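Local coordinates for type I site-specific restriction-modification system, R (Restriction) subunit (Vibrio vulnificus, PDB 3H1T), which probably provides the ATP-dependent DNA translocation and DNA cleavage of a type I restriction enzyme, this chain being the N-terminal portion of its R subunit, at residues Ala49-Tyr54 with Leu79-Arg84; Gly115-Tyr120 with Asp131-Glu136; Phe439-Val444 with Ser490-Leu495. All coordinates share one frame; numbering follows the deposited sequence.

Contact 1. Residues Ala49-Tyr54 with Leu79-Arg84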
loop_
_atom_site.group_PDB
_atom_site.type_symbol
_atom_site.label_atom_id
_atom_site.label_comp_id
_atom_site.label_asym_id
_atom_site.label_seq_id
_atom_site.Cartn_x
_atom_site.Cartn_y
_atom_site.Cartn_z
ATOM N N ALA A 49 8.068 -26.560 3.896
ATOM C CA ALA A 49 9.226 -26.081 4.646
ATOM C C ALA A 49 8.826 -25.512 6.008
ATOM O O ALA A 49 7.637 -25.316 6.297
ATOM C CB ALA A 49 9.968 -25.007 3.846
ATOM N N ILE A 50 9.837 -25.285 6.843
ATOM C CA ILE A 50 9.682 -24.714 8.176
ATOM C C ILE A 50 10.641 -23.551 8.213
ATOM O O ILE A 50 11.807 -23.693 7.845
ATOM C CB ILE A 50 10.169 -25.646 9.323
ATOM C CG1 ILE A 50 9.256 -26.857 9.472
ATOM C CG2 ILE A 50 10.173 -24.898 10.636
ATOM C CD1 ILE A 50 9.797 -28.081 8.800
ATOM N N THR A 51 10.168 -22.389 8.628
ATOM C CA THR A 51 11.059 -21.258 8.752
ATOM C C THR A 51 10.899 -20.717 10.166
ATOM O O THR A 51 9.890 -20.105 10.540
ATOM C CB THR A 51 10.792 -20.181 7.689
ATOM O OG1 THR A 51 10.909 -18.882 8.286
ATOM C CG2 THR A 51 9.441 -20.374 7.049
ATOM N N GLU A 52 11.903 -21.011 10.978
ATOM C CA GLU A 52 11.933 -20.575 12.361
ATOM C C GLU A 52 12.261 -19.097 12.411
ATOM O O GLU A 52 13.026 -18.587 11.594
ATOM C CB GLU A 52 13.007 -21.328 13.145
ATOM C CG GLU A 52 12.772 -22.802 13.348
ATOM C CD GLU A 52 13.758 -23.404 14.335
ATOM O OE1 GLU A 52 13.851 -22.890 15.478
ATOM O OE2 GLU A 52 14.435 -24.391 13.963
ATOM N N GLN A 53 11.705 -18.425 13.405
ATOM C CA GLN A 53 11.947 -17.012 13.567
ATOM C C GLN A 53 11.683 -16.306 12.243
ATOM O O GLN A 53 12.587 -15.727 11.652
ATOM C CB GLN A 53 13.397 -16.780 14.012
ATOM C CG GLN A 53 13.734 -17.324 15.395
ATOM C CD GLN A 53 12.840 -16.765 16.495
ATOM O OE1 GLN A 53 12.613 -15.562 16.570
ATOM N NE2 GLN A 53 12.340 -17.642 17.360
ATOM N N TYR A 54 10.442 -16.371 11.776
ATOM C CA TYR A 54 10.047 -15.717 10.533
ATOM C C TYR A 54 9.881 -14.220 10.818
ATOM O O TYR A 54 8.971 -13.815 11.546
ATOM C CB TYR A 54 8.722 -16.307 10.043
ATOM C CG TYR A 54 8.097 -15.592 8.869
ATOM C CD1 TYR A 54 8.758 -15.508 7.646
ATOM C CD2 TYR A 54 6.819 -15.033 8.970
ATOM C CE1 TYR A 54 8.161 -14.888 6.548
ATOM C CE2 TYR A 54 6.216 -14.414 7.886
ATOM C CZ TYR A 54 6.889 -14.340 6.676
ATOM O OH TYR A 54 6.304 -13.701 5.604
ATOM N N LEU A 79 6.867 -20.682 10.944
ATOM C CA LEU A 79 5.941 -20.437 9.871
ATOM C C LEU A 79 5.978 -21.768 9.140
ATOM O O LEU A 79 7.051 -22.272 8.820
ATOM C CB LEU A 79 6.447 -19.297 8.987
ATOM C CG LEU A 79 5.540 -18.514 8.020
ATOM C CD1 LEU A 79 5.982 -18.778 6.601
ATOM C CD2 LEU A 79 4.079 -18.871 8.216
ATOM N N LEU A 80 4.816 -22.359 8.896
ATOM C CA LEU A 80 4.771 -23.640 8.211
ATOM C C LEU A 80 4.308 -23.390 6.796
ATOM O O LEU A 80 3.190 -22.954 6.582
ATOM C CB LEU A 80 3.818 -24.584 8.936
ATOM C CG LEU A 80 4.138 -24.759 10.423
ATOM C CD1 LEU A 80 3.161 -25.746 11.012
ATOM C CD2 LEU A 80 5.551 -25.259 10.630
ATOM N N LYS A 81 5.176 -23.652 5.826
ATOM C CA LYS A 81 4.825 -23.427 4.433
ATOM C C LYS A 81 4.473 -24.731 3.748
ATOM O O LYS A 81 5.233 -25.698 3.807
ATOM C CB LYS A 81 5.981 -22.721 3.694
ATOM C CG LYS A 81 6.387 -21.394 4.333
ATOM C CD LYS A 81 7.063 -20.435 3.365
ATOM C CE LYS A 81 8.476 -20.836 3.016
ATOM N NZ LYS A 81 9.231 -19.644 2.539
ATOM N N TYR A 82 3.298 -24.769 3.131
ATOM C CA TYR A 82 2.884 -25.969 2.419
ATOM C C TYR A 82 3.811 -26.107 1.220
ATOM O O TYR A 82 4.287 -27.190 0.881
ATOM C CB TYR A 82 1.455 -25.845 1.924
ATOM C CG TYR A 82 1.071 -27.043 1.110
ATOM C CD1 TYR A 82 1.049 -28.311 1.688
ATOM C CD2 TYR A 82 0.756 -26.921 -0.240
ATOM C CE1 TYR A 82 0.716 -29.432 0.941
ATOM C CE2 TYR A 82 0.424 -28.035 -0.997
ATOM C CZ TYR A 82 0.404 -29.288 -0.402
ATOM O OH TYR A 82 0.064 -30.391 -1.148
ATOM N N THR A 83 4.052 -24.963 0.597
ATOM C CA THR A 83 4.911 -24.839 -0.559
ATOM C C THR A 83 5.817 -23.642 -0.278
ATOM O O THR A 83 5.627 -22.934 0.718
ATOM C CB THR A 83 4.048 -24.649 -1.819
ATOM O OG1 THR A 83 3.935 -25.909 -2.489
ATOM C CG2 THR A 83 4.626 -23.644 -2.751
ATOM N N ARG A 84 6.828 -23.448 -1.118
ATOM C CA ARG A 84 7.767 -22.357 -0.939
ATOM C C ARG A 84 7.016 -21.044 -0.981
ATOM O O ARG A 84 7.205 -20.192 -0.117
ATOM C CB ARG A 84 8.851 -22.374 -2.028
ATOM C CG ARG A 84 10.012 -21.419 -1.737
ATOM C CD ARG A 84 10.279 -20.462 -2.885
ATOM N NE ARG A 84 11.075 -21.049 -3.963
ATOM C CZ ARG A 84 11.088 -20.560 -5.198
ATOM N NH1 ARG A 84 10.344 -19.505 -5.482
ATOM N NH2 ARG A 84 11.845 -21.104 -6.144
#
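L79 touches two residues of segment 49-54, Y54 and T51. Its CG lies over one face of the Y54 ring, 4.1 Å from the centroid and 20° off the normal, a CH-pi contact displaced toward the rim, nearest Y54 CD2. L79 carries its CG anti to the backbone N (chi1 -162°) and runs alongside T51, whose CG2 comes within 3.7 Å of L79 CB and 3.8 Å of L79 CD1. The aliphatic chain of K81 continues this face, with CE 4.2 Å from T51 CG2. On the other face, I50 CG1 and L80 CD2 meet side by side at 4.2 Å.

Reciprocal backbone hydrogen bonds join T51 with L79 and A49 with K81, flanking the non-hydrogen-bonded pair I50-L80. The bond from L79 N to T51 O is bent (139°) and comes from above the carbonyl plane, next to the corner at E52 and Q53. Beyond that corner, a G1 beta bulge sets Q53 and Y54 both opposite A76. The backbone of L80 hydrogen-bonds onward to strand 86-93; its side chain packs on L38 of helix 26-40. This is an antiparallel ladder at the edge of the N-terminal mixed sheet, consistent with the nuclease domain of R subunits.

Contact 2. Residues Gly115-Tyr120 with Asp131-Glu136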
loop_
_atom_site.group_PDB
_atom_site.type_symbol
_atom_site.label_atom_id
_atom_site.label_comp_id
_atom_site.label_asym_id
_atom_site.label_seq_id
_atom_site.Cartn_x
_atom_site.Cartn_y
_atom_site.Cartn_z
ATOM N N GLY A 115 -2.664 -13.823 7.379
ATOM C CA GLY A 115 -3.691 -14.415 6.543
ATOM C C GLY A 115 -3.747 -15.930 6.539
ATOM O O GLY A 115 -4.088 -16.534 5.514
ATOM N N LEU A 116 -3.430 -16.552 7.671
ATOM C CA LEU A 116 -3.425 -18.011 7.754
ATOM C C LEU A 116 -4.666 -18.530 8.451
ATOM O O LEU A 116 -5.296 -17.813 9.228
ATOM C CB LEU A 116 -2.191 -18.502 8.505
ATOM C CG LEU A 116 -0.910 -17.845 7.964
ATOM C CD1 LEU A 116 0.288 -18.381 8.713
ATOM C CD2 LEU A 116 -0.754 -18.083 6.459
ATOM N N LYS A 117 -5.015 -19.779 8.158
ATOM C CA LYS A 117 -6.194 -20.435 8.717
ATOM C C LYS A 117 -5.873 -21.435 9.819
ATOM O O LYS A 117 -6.781 -22.057 10.361
ATOM C CB LYS A 117 -6.941 -21.181 7.608
ATOM C CG LYS A 117 -8.236 -20.551 7.140
ATOM C CD LYS A 117 -8.005 -19.243 6.403
ATOM C CE LYS A 117 -9.318 -18.679 5.839
ATOM N NZ LYS A 117 -9.785 -17.451 6.546
ATOM N N PHE A 118 -4.600 -21.611 10.151
ATOM C CA PHE A 118 -4.239 -22.557 11.200
ATOM C C PHE A 118 -3.240 -21.962 12.188
ATOM O O PHE A 118 -2.212 -21.416 11.799
ATOM C CB PHE A 118 -3.686 -23.840 10.570
ATOM C CG PHE A 118 -4.633 -24.471 9.592
ATOM C CD1 PHE A 118 -5.805 -25.089 10.033
ATOM C CD2 PHE A 118 -4.419 -24.337 8.219
ATOM C CE1 PHE A 118 -6.764 -25.550 9.122
ATOM C CE2 PHE A 118 -5.363 -24.795 7.295
ATOM C CZ PHE A 118 -6.542 -25.401 7.747
ATOM N N ALA A 119 -3.541 -22.062 13.473
ATOM C CA ALA A 119 -2.648 -21.509 14.476
ATOM C C ALA A 119 -2.354 -22.507 15.585
ATOM O O ALA A 119 -3.249 -23.220 16.028
ATOM C CB ALA A 119 -3.261 -20.230 15.067
ATOM N N TYR A 120 -1.105 -22.551 16.040
ATOM C CA TYR A 120 -0.703 -23.486 17.084
ATOM C C TYR A 120 0.065 -22.862 18.226
ATOM O O TYR A 120 0.874 -21.973 18.045
ATOM C CB TYR A 120 0.156 -24.592 16.481
ATOM C CG TYR A 120 -0.545 -25.313 15.372
ATOM C CD1 TYR A 120 -1.410 -26.374 15.650
ATOM C CD2 TYR A 120 -0.428 -24.874 14.056
ATOM C CE1 TYR A 120 -2.149 -26.976 14.640
ATOM C CE2 TYR A 120 -1.164 -25.460 13.032
ATOM C CZ TYR A 120 -2.028 -26.505 13.330
ATOM O OH TYR A 120 -2.782 -27.039 12.323
ATOM N N ASP A 131 -8.351 -23.759 14.746
ATOM C CA ASP A 131 -8.577 -23.913 13.323
ATOM C C ASP A 131 -9.642 -22.919 12.871
ATOM O O ASP A 131 -10.804 -23.023 13.269
ATOM C CB ASP A 131 -9.017 -25.355 13.069
ATOM C CG ASP A 131 -9.223 -25.665 11.605
ATOM O OD1 ASP A 131 -9.619 -24.774 10.835
ATOM O OD2 ASP A 131 -9.005 -26.832 11.227
ATOM N N TYR A 132 -9.247 -21.951 12.048
ATOM C CA TYR A 132 -10.199 -20.965 11.573
ATOM C C TYR A 132 -11.282 -21.551 10.675
ATOM O O TYR A 132 -12.370 -20.979 10.575
ATOM C CB TYR A 132 -9.477 -19.818 10.853
ATOM C CG TYR A 132 -8.659 -18.948 11.784
ATOM C CD1 TYR A 132 -7.428 -19.387 12.266
ATOM C CD2 TYR A 132 -9.137 -17.710 12.219
ATOM C CE1 TYR A 132 -6.688 -18.624 13.146
ATOM C CE2 TYR A 132 -8.405 -16.932 13.111
ATOM C CZ TYR A 132 -7.178 -17.400 13.576
ATOM O OH TYR A 132 -6.455 -16.679 14.486
ATOM N N THR A 133 -11.007 -22.694 10.044
ATOM C CA THR A 133 -11.998 -23.302 9.163
ATOM C C THR A 133 -13.144 -23.955 9.946
ATOM O O THR A 133 -14.222 -24.151 9.400
ATOM C CB THR A 133 -11.366 -24.353 8.219
ATOM O OG1 THR A 133 -10.938 -25.490 8.979
ATOM C CG2 THR A 133 -10.165 -23.760 7.483
ATOM N N THR A 134 -12.922 -24.287 11.215
ATOM C CA THR A 134 -13.986 -24.881 12.022
ATOM C C THR A 134 -14.311 -24.045 13.256
ATOM O O THR A 134 -15.391 -24.159 13.829
ATOM C CB THR A 134 -13.637 -26.297 12.524
ATOM O OG1 THR A 134 -12.510 -26.228 13.398
ATOM C CG2 THR A 134 -13.317 -27.211 11.375
ATOM N N GLY A 135 -13.365 -23.214 13.671
ATOM C CA GLY A 135 -13.579 -22.394 14.842
ATOM C C GLY A 135 -13.369 -23.175 16.123
ATOM O O GLY A 135 -13.636 -22.662 17.203
ATOM N N GLU A 136 -12.895 -24.412 16.013
ATOM C CA GLU A 136 -12.644 -25.272 17.166
ATOM C C GLU A 136 -11.226 -25.114 17.712
ATOM O O GLU A 136 -10.269 -24.996 16.948
ATOM C CB GLU A 136 -12.855 -26.738 16.773
ATOM C CG GLU A 136 -14.308 -27.136 16.619
ATOM C CD GLU A 136 -14.486 -28.476 15.930
ATOM O OE1 GLU A 136 -13.596 -29.352 16.064
ATOM O OE2 GLU A 136 -15.528 -28.653 15.265
#
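F118 turns its CG anti to its own carbonyl carbon (chi1 -56°), while D131 sets CG anti to its backbone N (chi1 -177°), and the two side chains run side by side in the same direction. They form an antiparallel non-hydrogen-bonded pair at the open end of a beta hairpin, away from its connecting turn, where strand 127-131 passes into an Asx turn begun by D131. The carboxylate reaches the rim of the F118 ring, with D131 OD2 3.3 Å from CE1 and near the ring plane; the two flat groups stand 78° apart. Such an edge-on approach puts the oxygen against the ring's C-H, where the electrostatics are probably favourable. OD2 also forms a salt bridge with R152 of helix 146-157. D131 OD1 turns back into the loop and accepts T133 N at 2.6 Å in a bent bond; together with the salt bridge, this probably limits rotation of the carboxylate.

Next to the F118-D131 pair, Y132 N donates to K117 O at 3.0 Å, the single hydrogen bond between 115-120 and 131-136. The Y132 ring then lies by helix 104-114, where its OH bonds to E112. L116 O sits over one face of this ring, offset toward the rim, and A119 CB meets its edge 4.2 Å from CE1. T133 CG2 bridges K117 and F118, lying 3.8 Å from K117 CG and 4.0 Å from F118 CZ.

Contact 3. Residues Phe439-Val444 with Ser490-Leu495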
loop_
_atom_site.group_PDB
_atom_site.type_symbol
_atom_site.label_atom_id
_atom_site.label_comp_id
_atom_site.label_asym_id
_atom_site.label_seq_id
_atom_site.Cartn_x
_atom_site.Cartn_y
_atom_site.Cartn_z
ATOM N N PHE A 439 16.599 22.538 2.255
ATOM C CA PHE A 439 16.639 21.699 1.070
ATOM C C PHE A 439 15.791 20.442 1.171
ATOM O O PHE A 439 15.969 19.503 0.402
ATOM C CB PHE A 439 18.076 21.334 0.700
ATOM C CG PHE A 439 18.782 22.410 -0.057
ATOM C CD1 PHE A 439 19.309 23.509 0.605
ATOM C CD2 PHE A 439 18.856 22.363 -1.442
ATOM C CE1 PHE A 439 19.900 24.556 -0.103
ATOM C CE2 PHE A 439 19.446 23.412 -2.166
ATOM C CZ PHE A 439 19.967 24.505 -1.494
ATOM N N ALA A 440 14.867 20.424 2.125
ATOM C CA ALA A 440 13.967 19.289 2.280
ATOM C C ALA A 440 12.960 19.412 1.134
ATOM O O ALA A 440 12.269 20.433 1.022
ATOM C CB ALA A 440 13.257 19.371 3.618
ATOM N N LYS A 441 12.871 18.392 0.283
ATOM C CA LYS A 441 11.951 18.456 -0.847
ATOM C C LYS A 441 10.526 18.597 -0.378
ATOM O O LYS A 441 10.052 17.810 0.437
ATOM C CB LYS A 441 12.091 17.234 -1.739
ATOM C CG LYS A 441 13.356 17.244 -2.580
ATOM C CD LYS A 441 13.280 16.189 -3.670
ATOM C CE LYS A 441 14.651 15.900 -4.299
ATOM N NZ LYS A 441 15.178 16.932 -5.238
ATOM N N THR A 442 9.848 19.599 -0.934
ATOM C CA THR A 442 8.481 19.966 -0.562
ATOM C C THR A 442 7.512 20.120 -1.736
ATOM O O THR A 442 7.909 20.550 -2.812
ATOM C CB THR A 442 8.508 21.314 0.188
ATOM O OG1 THR A 442 9.378 21.203 1.320
ATOM C CG2 THR A 442 7.118 21.721 0.633
ATOM N N ILE A 443 6.242 19.795 -1.516
ATOM C CA ILE A 443 5.212 19.929 -2.547
ATOM C C ILE A 443 4.082 20.764 -1.966
ATOM O O ILE A 443 3.578 20.458 -0.891
ATOM C CB ILE A 443 4.618 18.553 -2.987
ATOM C CG1 ILE A 443 5.711 17.652 -3.564
ATOM C CG2 ILE A 443 3.563 18.768 -4.088
ATOM C CD1 ILE A 443 5.234 16.252 -3.883
ATOM N N VAL A 444 3.668 21.816 -2.660
ATOM C CA VAL A 444 2.592 22.663 -2.149
ATOM C C VAL A 444 1.365 22.591 -3.039
ATOM O O VAL A 444 1.408 22.969 -4.204
ATOM C CB VAL A 444 3.053 24.149 -2.033
ATOM C CG1 VAL A 444 1.951 25.010 -1.384
ATOM C CG2 VAL A 444 4.315 24.231 -1.217
ATOM N N SER A 490 10.568 15.630 -13.022
ATOM C CA SER A 490 11.506 14.535 -13.223
ATOM C C SER A 490 12.718 14.605 -12.312
ATOM O O SER A 490 13.090 13.623 -11.679
ATOM C CB SER A 490 11.962 14.516 -14.684
ATOM O OG SER A 490 12.808 13.410 -14.943
ATOM N N ARG A 491 13.343 15.776 -12.261
ATOM C CA ARG A 491 14.530 15.992 -11.430
ATOM C C ARG A 491 14.168 15.978 -9.956
ATOM O O ARG A 491 14.937 15.500 -9.119
ATOM C CB ARG A 491 15.190 17.334 -11.764
ATOM C CG ARG A 491 15.587 17.497 -13.229
ATOM C CD ARG A 491 16.447 18.754 -13.460
ATOM N NE ARG A 491 15.971 19.537 -14.604
ATOM C CZ ARG A 491 15.220 20.637 -14.500
ATOM N NH1 ARG A 491 14.867 21.098 -13.296
ATOM N NH2 ARG A 491 14.793 21.266 -15.595
ATOM N N PHE A 492 12.997 16.521 -9.644
ATOM C CA PHE A 492 12.511 16.585 -8.268
ATOM C C PHE A 492 12.384 15.181 -7.666
ATOM O O PHE A 492 12.726 14.937 -6.506
ATOM C CB PHE A 492 11.143 17.275 -8.237
ATOM C CG PHE A 492 10.463 17.239 -6.896
ATOM C CD1 PHE A 492 10.807 18.135 -5.891
ATOM C CD2 PHE A 492 9.440 16.330 -6.657
ATOM C CE1 PHE A 492 10.123 18.119 -4.663
ATOM C CE2 PHE A 492 8.761 16.312 -5.450
ATOM C CZ PHE A 492 9.103 17.209 -4.451
ATOM N N GLN A 493 11.885 14.259 -8.480
ATOM C CA GLN A 493 11.673 12.881 -8.087
ATOM C C GLN A 493 12.955 12.104 -7.845
ATOM O O GLN A 493 12.953 11.110 -7.116
ATOM C CB GLN A 493 10.841 12.175 -9.152
ATOM C CG GLN A 493 9.398 12.623 -9.178
ATOM C CD GLN A 493 8.572 11.826 -10.151
ATOM O OE1 GLN A 493 7.350 11.796 -10.064
ATOM N NE2 GLN A 493 9.237 11.172 -11.092
ATOM N N GLU A 494 14.051 12.557 -8.441
ATOM C CA GLU A 494 15.322 11.862 -8.288
ATOM C C GLU A 494 15.868 11.996 -6.883
ATOM O O GLU A 494 15.839 13.083 -6.301
ATOM C CB GLU A 494 16.321 12.393 -9.313
ATOM C CG GLU A 494 15.655 12.576 -10.652
ATOM C CD GLU A 494 16.606 12.552 -11.815
ATOM O OE1 GLU A 494 17.504 13.427 -11.896
ATOM O OE2 GLU A 494 16.436 11.646 -12.659
ATOM N N LEU A 495 16.345 10.872 -6.350
ATOM C CA LEU A 495 16.915 10.785 -5.005
ATOM C C LEU A 495 18.189 11.601 -4.809
ATOM O O LEU A 495 18.399 12.195 -3.747
ATOM C CB LEU A 495 17.264 9.331 -4.671
ATOM C CG LEU A 495 16.319 8.199 -5.085
ATOM C CD1 LEU A 495 16.929 6.851 -4.669
ATOM C CD2 LEU A 495 14.968 8.411 -4.434
#
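The backbone O of R491 comes first, 4.1 Å from K441 NZ, too far for a hydrogen bond, and accepts from E494 N. F492 follows and carries most of the interface. Because its CG is anti to the backbone N (chi1 172°), the ring leaves the helix toward strand 441-446 and slides past the K441 side chain in the opposite direction. K441 CD lies over one face, 4.2 Å from the ring centroid and 27° off the normal, a CH-pi contact, while K441 CB is 3.6 Å from F492 CE1. Farther along the strand, I443 CG1 presses on F492 CZ at 3.5 Å.

The F492 carbonyl O comes 3.1 Å from K441 CE, but its approach to NZ has poor geometry for a hydrogen bond. A bend at the last torsion (chi4 -75°) turns the ammonium group to T497 O, its stronger partner, with a weak bond to P500 O. E494 O lies 3.7 Å from K441 CE; T497 OG1 hydrogen-bonds both this oxygen and R491 O, which must share its one proton.

The F492 ring also touches L503 of strand 502-505. Helix 482-493 thus packs on one face of the largely parallel sheet typical of the C-terminal RecA-like helicase domain, with strand 441-446 between strands 502-505 and 518-524, while T442 and V444 meet helix 422-436 on the other face.

How the contacts relate
The three contacts follow one another along the chain, neither nesting nor crossing. Contact 1 closes first, joining strands 49-55 and 75-81 around the excursion that holds strands 61-64 and 67-70. Strand 86-93 and helix 104-114 then lead to contact 2, which closes the hairpin of strands 118-122 and 127-131 in the same six-stranded sheet. The two touch through L79 CD2 and L116 CD1, 3.9 Å apart. After the ResIII-family region, with its own parallel sheet, contact 3 encloses 45 residues and ties a strand to a helix in the helicase C-terminal region. Its centre lies about 41 Å from that of contact 1 and 47 Å from that of contact 2.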